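PDB 2F23: anti-cleavage anti-greA transcription factor gfh1 from Thermus thermophilus, which inhibits all catalytic activities of RNA polymerase by partly occluding its substrate-binding site and preventing NTP binding. Local coordinates for residues Y12-Q17 with V137-T142; V73-G78 with H132-V137; L100-V105 with K127-H132. One frame throughout, in Å; residues are numbered along the deposited sequence.

Overall arrangement
Contacts 1 and 2 join the N-terminal coiled coil and the segment that follows it to the C-terminal, FKBP-like domain. Contact 3 lies within that domain. Along the chain they are nested: contact 3 inside contact 2, contact 2 inside contact 1. Contacts 1 and 2 have centres about 12 Å apart and share V137. Contacts 2 and 3 share H132, and their centres lie about 15 Å apart. The centres of contacts 1 and 3 are about 14 Å apart. Strand 137-142 packs L138 and L140 on helix 124-129 and V137 on helix 9-37. A pH-dependent change of orientation would probably have to remake contacts between the two parts, such as contacts 1 and 2.

Contact 1: Y12-Q17 with V137-T142; sequences YERLMQ and VLSLDT
L15 and V137 make the apolar part of this contact. Their side chains cross at about a right angle, and both are buried. L15 CD2 lies 3.9 Å from V137 CG1, and L15 CD1 lies 3.9 Å from V137 CG2. The two methyls of each residue therefore meet the two of the other. V137 has CG1 anti to its backbone N (chi1 174°), which places CG2 beside that N and turns both methyls to the helix. L7 touches both residues, and L65 and L69 of helix 46-71 add to the packing on L15.

The contact joins the first helix of the coiled-coil hairpin to the edge strand 137-142 of the five-stranded sheet. This is an interface between the two parts of a GreA/GreB-family protein. The axes of the helix and strand segments approach to 8.6 Å, with 66° between their directions.

The polar part belongs to R14, which forms no hydrogen bond with the strand. Its chain bends at chi3 (85°) and comes close to the backbone with its last methylene. R14 CD is 3.2 Å from V137 O, while R14 NE stays 3.6 Å from V137 O. The guanidinium lies oblique to this carbonyl. R14 NH2 comes only within 4.1 Å of S139 OG. R14 NH1 has a long, weak ion pair with E148 of the neighbouring strand 145-155.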
ATOM      1  N   TYR A  12       1.212  11.309  -1.822  1.00  7.64           N
ATOM      2  CA  TYR A  12       2.174  11.319  -2.916  1.00  6.96           C
ATOM      3  C   TYR A  12       3.578  11.179  -2.335  1.00  8.49           C
ATOM      4  O   TYR A  12       4.383  10.382  -2.815  1.00  9.01           O
ATOM      5  CB  TYR A  12       2.071  12.627  -3.701  1.00  9.80           C
ATOM      6  CG  TYR A  12       2.950  12.666  -4.930  1.00  9.31           C
ATOM      7  CD1 TYR A  12       2.452  12.299  -6.178  1.00 10.47           C
ATOM      8  CD2 TYR A  12       4.283  13.064  -4.842  1.00 14.22           C
ATOM      9  CE1 TYR A  12       3.264  12.330  -7.315  1.00 14.95           C
ATOM     10  CE2 TYR A  12       5.100  13.095  -5.964  1.00 16.57           C
ATOM     11  CZ  TYR A  12       4.587  12.728  -7.197  1.00 16.76           C
ATOM     12  OH  TYR A  12       5.405  12.755  -8.306  1.00 20.67           O
ATOM     13  N   GLU A  13       3.863  11.963  -1.298  1.00  8.72           N
ATOM     14  CA  GLU A  13       5.167  11.926  -0.639  1.00  8.51           C
ATOM     15  C   GLU A  13       5.515  10.520  -0.166  1.00  9.32           C
ATOM     16  O   GLU A  13       6.622  10.030  -0.393  1.00 10.38           O
ATOM     17  CB  GLU A  13       5.190  12.871   0.569  1.00 10.60           C
ATOM     18  CG  GLU A  13       6.521  12.851   1.331  1.00 12.92           C
ATOM     19  CD  GLU A  13       6.540  13.799   2.515  1.00 15.21           C
ATOM     20  OE1 GLU A  13       5.997  14.917   2.387  1.00 18.92           O
ATOM     21  OE2 GLU A  13       7.110  13.436   3.565  1.00 15.78           O
ATOM     22  N   ARG A  14       4.571   9.871   0.503  1.00 10.79           N
ATOM     23  CA  ARG A  14       4.822   8.529   1.004  1.00 10.80           C
ATOM     24  C   ARG A  14       5.139   7.548  -0.117  1.00 10.24           C
ATOM     25  O   ARG A  14       6.105   6.796  -0.024  1.00 10.96           O
ATOM     26  CB  ARG A  14       3.625   8.018   1.804  1.00 15.49           C
ATOM     27  CG  ARG A  14       3.284   8.870   3.012  1.00 19.18           C
ATOM     28  CD  ARG A  14       2.251   8.199   3.910  1.00 24.45           C
ATOM     29  NE  ARG A  14       2.855   7.272   4.866  1.00 29.80           N
ATOM     30  CZ  ARG A  14       3.381   6.093   4.552  1.00 31.36           C
ATOM     31  NH1 ARG A  14       3.384   5.671   3.297  1.00 34.58           N
ATOM     32  NH2 ARG A  14       3.905   5.330   5.501  1.00 33.41           N
ATOM     33  N   LEU A  15       4.328   7.555  -1.171  1.00  9.19           N
ATOM     34  CA  LEU A  15       4.555   6.644  -2.281  1.00  9.61           C
ATOM     35  C   LEU A  15       5.856   6.924  -3.026  1.00  9.20           C
ATOM     36  O   LEU A  15       6.524   5.991  -3.469  1.00  9.47           O
ATOM     37  CB  LEU A  15       3.367   6.681  -3.248  1.00 10.47           C
ATOM     38  CG  LEU A  15       2.071   6.116  -2.659  1.00 11.83           C
ATOM     39  CD1 LEU A  15       0.966   6.215  -3.693  1.00 13.18           C
ATOM     40  CD2 LEU A  15       2.279   4.664  -2.241  1.00 13.41           C
ATOM     41  N   MET A  16       6.216   8.196  -3.178  1.00 10.55           N
ATOM     42  CA  MET A  16       7.462   8.522  -3.871  1.00 11.21           C
ATOM     43  C   MET A  16       8.643   8.039  -3.044  1.00 11.44           C
ATOM     44  O   MET A  16       9.623   7.525  -3.588  1.00 11.14           O
ATOM     45  CB  MET A  16       7.594  10.027  -4.117  1.00 12.96           C
ATOM     46  CG  MET A  16       8.886  10.426  -4.845  1.00 14.31           C
ATOM     47  SD  MET A  16       9.080   9.666  -6.499  1.00 13.43           S
ATOM     48  CE  MET A  16       7.609  10.280  -7.238  1.00 10.88           C
ATOM     49  N   GLN A  17       8.555   8.212  -1.729  1.00 11.14           N
ATOM     50  CA  GLN A  17       9.625   7.759  -0.845  1.00 12.51           C
ATOM     51  C   GLN A  17       9.719   6.244  -0.951  1.00 12.81           C
ATOM     52  O   GLN A  17      10.812   5.686  -0.993  1.00 12.48           O
ATOM     53  CB  GLN A  17       9.345   8.164   0.606  1.00 14.69           C
ATOM     54  CG  GLN A  17       9.265   9.669   0.812  1.00 20.30           C
ATOM     55  CD  GLN A  17       8.873  10.056   2.224  1.00 21.65           C
ATOM     56  OE1 GLN A  17       8.004   9.435   2.833  1.00 23.06           O
ATOM     57  NE2 GLN A  17       9.502  11.103   2.747  1.00 25.79           N
ATOM     58  N   VAL A 137      -2.305   7.919   2.099  1.00  8.94           N
ATOM     59  CA  VAL A 137      -1.771   6.569   1.969  1.00  9.31           C
ATOM     60  C   VAL A 137      -1.365   6.120   3.370  1.00  8.91           C
ATOM     61  O   VAL A 137      -0.592   6.791   4.047  1.00 10.79           O
ATOM     62  CB  VAL A 137      -0.569   6.558   1.011  1.00  8.56           C
ATOM     63  CG1 VAL A 137       0.077   5.183   0.978  1.00  9.88           C
ATOM     64  CG2 VAL A 137      -1.042   6.940  -0.380  1.00  8.50           C
ATOM     65  N   LEU A 138      -1.903   4.980   3.788  1.00  8.73           N
ATOM     66  CA  LEU A 138      -1.674   4.464   5.130  1.00 11.03           C
ATOM     67  C   LEU A 138      -1.232   3.013   5.165  1.00 10.62           C
ATOM     68  O   LEU A 138      -1.575   2.229   4.289  1.00 10.09           O
ATOM     69  CB  LEU A 138      -2.973   4.585   5.930  1.00 13.15           C
ATOM     70  CG  LEU A 138      -3.716   5.918   5.801  1.00 16.00           C
ATOM     71  CD1 LEU A 138      -5.179   5.754   6.205  1.00 18.74           C
ATOM     72  CD2 LEU A 138      -3.018   6.960   6.651  1.00 17.15           C
ATOM     73  N   SER A 139      -0.455   2.670   6.188  1.00 11.68           N
ATOM     74  CA  SER A 139      -0.030   1.289   6.389  1.00 13.92           C
ATOM     75  C   SER A 139      -0.964   0.817   7.501  1.00 14.07           C
ATOM     76  O   SER A 139      -0.960   1.375   8.601  1.00 17.27           O
ATOM     77  CB  SER A 139       1.430   1.225   6.839  1.00 16.66           C
ATOM     78  OG  SER A 139       2.301   1.592   5.781  1.00 22.51           O
ATOM     79  N   LEU A 140      -1.774  -0.197   7.215  1.00 13.36           N
ATOM     80  CA  LEU A 140      -2.741  -0.681   8.191  1.00 14.69           C
ATOM     81  C   LEU A 140      -2.525  -2.115   8.638  1.00 16.27           C
ATOM     82  O   LEU A 140      -2.130  -2.974   7.851  1.00 15.84           O
ATOM     83  CB  LEU A 140      -4.157  -0.542   7.629  1.00 14.05           C
ATOM     84  CG  LEU A 140      -4.562   0.861   7.166  1.00 14.08           C
ATOM     85  CD1 LEU A 140      -5.931   0.810   6.512  1.00 13.86           C
ATOM     86  CD2 LEU A 140      -4.565   1.816   8.354  1.00 15.44           C
ATOM     87  N   ASP A 141      -2.801  -2.355   9.916  1.00 18.32           N
ATOM     88  CA  ASP A 141      -2.665  -3.673  10.516  1.00 19.47           C
ATOM     89  C   ASP A 141      -4.011  -4.376  10.385  1.00 21.13           C
ATOM     90  O   ASP A 141      -4.882  -4.246  11.248  1.00 22.40           O
ATOM     91  CB  ASP A 141      -2.279  -3.537  11.990  1.00 20.45           C
ATOM     92  CG  ASP A 141      -0.950  -2.823  12.179  1.00 21.06           C
ATOM     93  OD1 ASP A 141       0.083  -3.362  11.729  1.00 20.55           O
ATOM     94  OD2 ASP A 141      -0.935  -1.727  12.777  1.00 20.79           O
ATOM     95  N   THR A 142      -4.177  -5.115   9.294  1.00 21.37           N
ATOM     96  CA  THR A 142      -5.421  -5.826   9.027  1.00 22.06           C
ATOM     97  C   THR A 142      -5.347  -7.255   9.547  1.00 23.67           C
ATOM     98  O   THR A 142      -4.293  -7.707   9.988  1.00 22.44           O
ATOM     99  CB  THR A 142      -5.702  -5.879   7.514  1.00 22.78           C
ATOM    100  OG1 THR A 142      -4.811  -6.815   6.897  1.00 21.94           O
ATOM    101  CG2 THR A 142      -5.492  -4.509   6.887  1.00 21.08           C
TER

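Contact 2: V73-G78 with H132-V137; sequences VILEEG and HRVGDV
R133 and G78 meet where the segment that follows helix 46-71 and strand 72-74 passes a loop of the FKBP-like fold. R133 begins a type II beta turn that ends at D136, in the loop between helix 124-129 and strand 137-142. The turn is closed by D136 N bonding to R133 O. The segment 73-78 runs past it, with no hydrogen bond between the two.

The closer-packed part is R133 over G78, although G78 itself is exposed to solvent. R133 is extended from CG to NE and lays one face of its guanidinium over G78, offset toward the rim. G78 CA is 3.5 Å from R133 NE. R133 NH1 hydrogen-bonds to S79 O, just beyond G78. With an alanine in place of R133, S79 O would probably lose this partner and the backbone at G78 would be left without its cover.

The looser part is L75 against V134. L75 points its side chain at the turn, and L75 CD1 touches V134 O at 3.6 Å. The same methyl, L75 CD1, lies 4.2 Å from V134 CG1. G135 sits at positive phi (105°). A CB here would crowd L75 CD1 and would also press on the carbonyl O of V134, so the turn favours glycine. K6 of strand 5-7 touches both L75 and V134.

D136 OD1 ties the turn to T8 OG1, just before helix 9-37. D136 OD2 braces it from within, accepting two bonds from opposite faces of the carboxylate. R133 N gives a nearly straight one (178°, 2.8 Å to D136 OD2). H132 ND1 reaches D136 OD2 at 3.2 Å, with the acceptor close to the plane of the imidazole ring.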
ATOM      1  N   VAL A  73      -3.483  12.848  -9.253  1.00 12.95           N
ATOM      2  CA  VAL A  73      -3.895  14.238  -9.237  1.00 12.66           C
ATOM      3  C   VAL A  73      -3.734  14.589  -7.763  1.00 12.61           C
ATOM      4  O   VAL A  73      -4.255  13.882  -6.897  1.00 13.09           O
ATOM      5  CB  VAL A  73      -5.369  14.412  -9.641  1.00 13.13           C
ATOM      6  CG1 VAL A  73      -5.766  15.881  -9.530  1.00 15.18           C
ATOM      7  CG2 VAL A  73      -5.580  13.904 -11.061  1.00 16.67           C
ATOM      8  N   ILE A  74      -2.991  15.652  -7.480  1.00 13.42           N
ATOM      9  CA  ILE A  74      -2.762  16.064  -6.103  1.00 13.35           C
ATOM     10  C   ILE A  74      -3.904  16.935  -5.619  1.00 12.84           C
ATOM     11  O   ILE A  74      -4.158  18.012  -6.161  1.00 16.22           O
ATOM     12  CB  ILE A  74      -1.441  16.843  -5.960  1.00 13.94           C
ATOM     13  CG1 ILE A  74      -0.279  15.974  -6.438  1.00 15.84           C
ATOM     14  CG2 ILE A  74      -1.234  17.256  -4.507  1.00 15.05           C
ATOM     15  CD1 ILE A  74      -0.140  14.664  -5.692  1.00 16.98           C
ATOM     16  N   LEU A  75      -4.592  16.457  -4.591  1.00 12.65           N
ATOM     17  CA  LEU A  75      -5.718  17.175  -4.035  1.00 13.50           C
ATOM     18  C   LEU A  75      -5.291  18.293  -3.115  1.00 14.72           C
ATOM     19  O   LEU A  75      -4.184  18.307  -2.576  1.00 15.20           O
ATOM     20  CB  LEU A  75      -6.638  16.214  -3.275  1.00 12.56           C
ATOM     21  CG  LEU A  75      -7.239  15.089  -4.118  1.00 12.76           C
ATOM     22  CD1 LEU A  75      -8.064  14.177  -3.226  1.00 12.59           C
ATOM     23  CD2 LEU A  75      -8.099  15.678  -5.229  1.00 13.76           C
ATOM     24  N   GLU A  76      -6.194  19.244  -2.954  1.00 16.31           N
ATOM     25  CA  GLU A  76      -5.974  20.381  -2.092  1.00 17.31           C
ATOM     26  C   GLU A  76      -6.104  19.875  -0.652  1.00 17.57           C
ATOM     27  O   GLU A  76      -6.870  18.949  -0.379  1.00 16.93           O
ATOM     28  CB  GLU A  76      -7.037  21.423  -2.418  1.00 18.77           C
ATOM     29  CG  GLU A  76      -6.971  22.697  -1.640  1.00 20.48           C
ATOM     30  CD  GLU A  76      -8.025  23.673  -2.107  1.00 19.95           C
ATOM     31  OE1 GLU A  76      -8.268  24.656  -1.390  1.00 19.87           O
ATOM     32  OE2 GLU A  76      -8.604  23.454  -3.196  1.00 20.57           O
ATOM     33  N   GLU A  77      -5.350  20.466   0.265  1.00 17.77           N
ATOM     34  CA  GLU A  77      -5.406  20.048   1.661  1.00 20.04           C
ATOM     35  C   GLU A  77      -6.811  20.249   2.222  1.00 19.58           C
ATOM     36  O   GLU A  77      -7.597  21.025   1.677  1.00 19.19           O
ATOM     37  CB  GLU A  77      -4.405  20.850   2.493  1.00 23.76           C
ATOM     38  CG  GLU A  77      -3.640  20.007   3.488  1.00 28.62           C
ATOM     39  CD  GLU A  77      -2.700  19.038   2.802  1.00 31.57           C
ATOM     40  OE1 GLU A  77      -1.652  19.489   2.288  1.00 34.56           O
ATOM     41  OE2 GLU A  77      -3.013  17.830   2.762  1.00 30.79           O
ATOM     42  N   GLY A  78      -7.119  19.533   3.300  1.00 20.25           N
ATOM     43  CA  GLY A  78      -8.420  19.641   3.947  1.00 20.70           C
ATOM     44  C   GLY A  78      -9.648  19.549   3.058  1.00 20.59           C
ATOM     45  O   GLY A  78     -10.663  20.199   3.326  1.00 23.04           O
ATOM     46  N   HIS A 132      -8.032  10.967   8.641  1.00  6.95           N
ATOM     47  CA  HIS A 132      -7.462  10.972   7.302  1.00  6.59           C
ATOM     48  C   HIS A 132      -8.489  11.262   6.225  1.00  7.87           C
ATOM     49  O   HIS A 132      -9.694  11.170   6.459  1.00  6.29           O
ATOM     50  CB  HIS A 132      -6.726   9.662   7.049  1.00  7.52           C
ATOM     51  CG  HIS A 132      -5.450   9.557   7.820  1.00  8.78           C
ATOM     52  ND1 HIS A 132      -4.354  10.348   7.545  1.00 14.69           N
ATOM     53  CD2 HIS A 132      -5.116   8.817   8.904  1.00 13.78           C
ATOM     54  CE1 HIS A 132      -3.402  10.101   8.428  1.00 16.01           C
ATOM     55  NE2 HIS A 132      -3.839   9.177   9.264  1.00 17.48           N
ATOM     56  N   ARG A 133      -7.995  11.627   5.047  1.00  7.58           N
ATOM     57  CA  ARG A 133      -8.858  12.003   3.934  1.00  6.30           C
ATOM     58  C   ARG A 133      -8.574  11.228   2.661  1.00  7.65           C
ATOM     59  O   ARG A 133      -7.601  10.486   2.576  1.00  7.65           O
ATOM     60  CB  ARG A 133      -8.684  13.499   3.654  1.00  7.23           C
ATOM     61  CG  ARG A 133      -9.069  14.387   4.826  1.00  6.89           C
ATOM     62  CD  ARG A 133      -8.711  15.841   4.563  1.00  9.82           C
ATOM     63  NE  ARG A 133      -9.089  16.695   5.689  1.00 10.46           N
ATOM     64  CZ  ARG A 133     -10.300  17.212   5.868  1.00 12.39           C
ATOM     65  NH1 ARG A 133     -11.271  16.975   4.996  1.00 12.76           N
ATOM     66  NH2 ARG A 133     -10.540  17.968   6.931  1.00 13.16           N
ATOM     67  N   VAL A 134      -9.445  11.405   1.670  1.00  6.82           N
ATOM     68  CA  VAL A 134      -9.270  10.754   0.380  1.00  7.22           C
ATOM     69  C   VAL A 134      -7.925  11.196  -0.183  1.00  7.50           C
ATOM     70  O   VAL A 134      -7.595  12.384  -0.172  1.00  8.51           O
ATOM     71  CB  VAL A 134     -10.400  11.163  -0.593  1.00  7.16           C
ATOM     72  CG1 VAL A 134     -10.100  10.673  -1.999  1.00  9.65           C
ATOM     73  CG2 VAL A 134     -11.723  10.578  -0.108  1.00  7.87           C
ATOM     74  N   GLY A 135      -7.137  10.236  -0.650  1.00  7.20           N
ATOM     75  CA  GLY A 135      -5.841  10.576  -1.208  1.00  6.17           C
ATOM     76  C   GLY A 135      -4.700  10.228  -0.272  1.00  6.92           C
ATOM     77  O   GLY A 135      -3.552  10.138  -0.707  1.00  7.49           O
ATOM     78  N   ASP A 136      -4.998  10.050   1.013  1.00  7.12           N
ATOM     79  CA  ASP A 136      -3.954   9.690   1.965  1.00  6.66           C
ATOM     80  C   ASP A 136      -3.551   8.233   1.755  1.00  8.02           C
ATOM     81  O   ASP A 136      -4.351   7.413   1.296  1.00  9.05           O
ATOM     82  CB  ASP A 136      -4.424   9.879   3.418  1.00  6.63           C
ATOM     83  CG  ASP A 136      -4.390  11.330   3.866  1.00  8.91           C
ATOM     84  OD1 ASP A 136      -3.561  12.103   3.339  1.00 10.81           O
ATOM     85  OD2 ASP A 136      -5.174  11.695   4.766  1.00  8.91           O
ATOM     86  N   VAL A 137      -2.305   7.919   2.099  1.00  8.94           N
ATOM     87  CA  VAL A 137      -1.771   6.569   1.969  1.00  9.31           C
ATOM     88  C   VAL A 137      -1.365   6.120   3.370  1.00  8.91           C
ATOM     89  O   VAL A 137      -0.592   6.791   4.047  1.00 10.79           O
ATOM     90  CB  VAL A 137      -0.569   6.558   1.011  1.00  8.56           C
ATOM     91  CG1 VAL A 137       0.077   5.183   0.978  1.00  9.88           C
ATOM     92  CG2 VAL A 137      -1.042   6.940  -0.380  1.00  8.50           C
TER

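Contact 3: L100-V105 with K127-H132; sequences LSVQVV and KALLGH
V102 and L129 open this buried contact, reaching toward each other tip to tip. V102 CG2 is 3.9 Å from L129 CD1. With chi1 at -58°, that methyl of V102 stands between the backbone N and the carbonyl carbon, and it is the one that meets the leucine. Q103 follows with its side chain turned away, as expected for alternate residues of a strand.

V104 points to the helix side again and serves two leucines. Its CG2 lies 4.3 Å from L129 CD1, so the same leucine methyl is shared by both valines. Its other methyl, CG1, is anti to the backbone N (chi1 176°) and meets L130 CD2 at 4.1 Å. V104 and L130 lie at a slant to each other. L130 starts off to one side of the strand, and its branched end makes the touch. All these distances are ordinary van der Waals ones, and no hydrogen bond crosses the contact.

L129 and L130 sit where helix 124-129 ends. L130 is the first residue to leave helical angles. A type II beta turn from L129 to H132 follows, closed by H132 N to L129 O at 3.1 Å.

The strand 99-105 lies in the FKBP-like sheet, between strands 117-120 and 88-92. Helix 124-129 packs against the sheet partly through L129, with A128 and M125 on L140. L129 CD1 meets the valines, and L129 CD2 packs on L138 CD1 of edge strand 137-142, three strands further across the sheet. I83 touches both V104 and L129, and M117 and I119 of strand 117-120 touch V102.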
ATOM      1  N   LEU A 100     -10.787  -2.846  -0.678  1.00 15.08           N
ATOM      2  CA  LEU A 100     -11.354  -3.246   0.600  1.00 14.65           C
ATOM      3  C   LEU A 100     -12.110  -2.067   1.192  1.00 13.65           C
ATOM      4  O   LEU A 100     -11.696  -0.927   1.029  1.00 13.11           O
ATOM      5  CB  LEU A 100     -10.226  -3.641   1.559  1.00 17.36           C
ATOM      6  CG  LEU A 100     -10.576  -3.791   3.042  1.00 19.37           C
ATOM      7  CD1 LEU A 100     -11.434  -5.025   3.235  1.00 19.96           C
ATOM      8  CD2 LEU A 100      -9.303  -3.897   3.865  1.00 20.23           C
ATOM      9  N   SER A 101     -13.223  -2.333   1.862  1.00 12.85           N
ATOM     10  CA  SER A 101     -13.967  -1.252   2.490  1.00 12.31           C
ATOM     11  C   SER A 101     -14.131  -1.576   3.967  1.00 11.04           C
ATOM     12  O   SER A 101     -14.181  -2.743   4.365  1.00 11.55           O
ATOM     13  CB  SER A 101     -15.336  -1.053   1.829  1.00 12.88           C
ATOM     14  OG  SER A 101     -16.149  -2.198   1.977  1.00 16.42           O
ATOM     15  N   VAL A 102     -14.190  -0.535   4.783  1.00 10.26           N
ATOM     16  CA  VAL A 102     -14.334  -0.704   6.221  1.00  9.66           C
ATOM     17  C   VAL A 102     -15.191   0.414   6.775  1.00  9.32           C
ATOM     18  O   VAL A 102     -15.383   1.443   6.131  1.00 10.26           O
ATOM     19  CB  VAL A 102     -12.965  -0.635   6.939  1.00 10.43           C
ATOM     20  CG1 VAL A 102     -12.034  -1.698   6.400  1.00  9.70           C
ATOM     21  CG2 VAL A 102     -12.354   0.751   6.764  1.00 11.12           C
ATOM     22  N   GLN A 103     -15.730   0.198   7.966  1.00 10.41           N
ATOM     23  CA  GLN A 103     -16.504   1.232   8.621  1.00  9.78           C
ATOM     24  C   GLN A 103     -15.945   1.354  10.023  1.00 10.61           C
ATOM     25  O   GLN A 103     -15.822   0.357  10.737  1.00 10.13           O
ATOM     26  CB  GLN A 103     -17.997   0.896   8.692  1.00 12.52           C
ATOM     27  CG  GLN A 103     -18.774   1.963   9.453  1.00 12.59           C
ATOM     28  CD  GLN A 103     -20.270   1.729   9.481  1.00 14.24           C
ATOM     29  OE1 GLN A 103     -20.735   0.621   9.755  1.00 15.85           O
ATOM     30  NE2 GLN A 103     -21.037   2.785   9.216  1.00 17.67           N
ATOM     31  N   VAL A 104     -15.578   2.570  10.405  1.00  9.65           N
ATOM     32  CA  VAL A 104     -15.047   2.805  11.738  1.00  9.78           C
ATOM     33  C   VAL A 104     -16.237   2.838  12.693  1.00 11.55           C
ATOM     34  O   VAL A 104     -17.186   3.594  12.489  1.00 11.00           O
ATOM     35  CB  VAL A 104     -14.277   4.148  11.811  1.00  9.98           C
ATOM     36  CG1 VAL A 104     -13.824   4.408  13.230  1.00 11.93           C
ATOM     37  CG2 VAL A 104     -13.061   4.104  10.881  1.00 10.76           C
ATOM     38  N   VAL A 105     -16.194   2.002  13.726  1.00  9.78           N
ATOM     39  CA  VAL A 105     -17.290   1.943  14.687  1.00 11.24           C
ATOM     40  C   VAL A 105     -16.765   1.896  16.113  1.00 10.84           C
ATOM     41  O   VAL A 105     -15.559   1.805  16.338  1.00 11.34           O
ATOM     42  CB  VAL A 105     -18.165   0.691  14.447  1.00 11.20           C
ATOM     43  CG1 VAL A 105     -18.789   0.748  13.053  1.00 11.99           C
ATOM     44  CG2 VAL A 105     -17.319  -0.572  14.584  1.00 10.01           C
ATOM     45  N   LYS A 127      -7.478   3.517  14.806  1.00 11.09           N
ATOM     46  CA  LYS A 127      -6.768   4.734  15.159  1.00 12.14           C
ATOM     47  C   LYS A 127      -5.929   5.262  14.009  1.00 10.93           C
ATOM     48  O   LYS A 127      -5.720   6.470  13.891  1.00 13.94           O
ATOM     49  CB  LYS A 127      -5.869   4.508  16.379  1.00 13.00           C
ATOM     50  CG  LYS A 127      -6.614   4.464  17.710  1.00 17.44           C
ATOM     51  CD  LYS A 127      -5.662   4.724  18.871  1.00 18.33           C
ATOM     52  CE  LYS A 127      -6.384   4.800  20.212  1.00 20.34           C
ATOM     53  NZ  LYS A 127      -6.749   3.469  20.763  1.00 20.58           N
ATOM     54  N   ALA A 128      -5.444   4.359  13.164  1.00 10.36           N
ATOM     55  CA  ALA A 128      -4.621   4.749  12.026  1.00 10.98           C
ATOM     56  C   ALA A 128      -5.445   5.432  10.934  1.00 10.86           C
ATOM     57  O   ALA A 128      -4.909   6.197  10.134  1.00 13.48           O
ATOM     58  CB  ALA A 128      -3.911   3.522  11.456  1.00 11.66           C
ATOM     59  N   LEU A 129      -6.745   5.156  10.911  1.00  9.85           N
ATOM     60  CA  LEU A 129      -7.647   5.729   9.911  1.00  9.26           C
ATOM     61  C   LEU A 129      -8.228   7.078  10.334  1.00  8.04           C
ATOM     62  O   LEU A 129      -8.426   7.970   9.511  1.00  7.35           O
ATOM     63  CB  LEU A 129      -8.796   4.753   9.632  1.00  9.26           C
ATOM     64  CG  LEU A 129      -8.476   3.504   8.806  1.00 10.67           C
ATOM     65  CD1 LEU A 129      -9.579   2.469   8.975  1.00 12.32           C
ATOM     66  CD2 LEU A 129      -8.313   3.899   7.346  1.00 11.72           C
ATOM     67  N   LEU A 130      -8.493   7.231  11.625  1.00  9.19           N
ATOM     68  CA  LEU A 130      -9.065   8.469  12.137  1.00  8.37           C
ATOM     69  C   LEU A 130      -8.347   9.737  11.689  1.00  8.85           C
ATOM     70  O   LEU A 130      -7.120   9.839  11.777  1.00  9.66           O
ATOM     71  CB  LEU A 130      -9.100   8.441  13.666  1.00  7.88           C
ATOM     72  CG  LEU A 130     -10.004   7.412  14.345  1.00  8.18           C
ATOM     73  CD1 LEU A 130      -9.859   7.534  15.860  1.00 10.30           C
ATOM     74  CD2 LEU A 130     -11.452   7.650  13.940  1.00  8.64           C
ATOM     75  N   GLY A 131      -9.125  10.699  11.200  1.00  8.22           N
ATOM     76  CA  GLY A 131      -8.573  11.973  10.783  1.00  8.19           C
ATOM     77  C   GLY A 131      -7.971  12.056   9.397  1.00  7.40           C
ATOM     78  O   GLY A 131      -7.457  13.110   9.013  1.00 10.54           O
ATOM     79  N   HIS A 132      -8.032  10.967   8.641  1.00  6.95           N
ATOM     80  CA  HIS A 132      -7.462  10.972   7.302  1.00  6.59           C
ATOM     81  C   HIS A 132      -8.489  11.262   6.225  1.00  7.87           C
ATOM     82  O   HIS A 132      -9.694  11.170   6.459  1.00  6.29           O
ATOM     83  CB  HIS A 132      -6.726   9.662   7.049  1.00  7.52           C
ATOM     84  CG  HIS A 132      -5.450   9.557   7.820  1.00  8.78           C
ATOM     85  ND1 HIS A 132      -4.354  10.348   7.545  1.00 14.69           N
ATOM     86  CD2 HIS A 132      -5.116   8.817   8.904  1.00 13.78           C
ATOM     87  CE1 HIS A 132      -3.402  10.101   8.428  1.00 16.01           C
ATOM     88  NE2 HIS A 132      -3.839   9.177   9.264  1.00 17.48           N
TER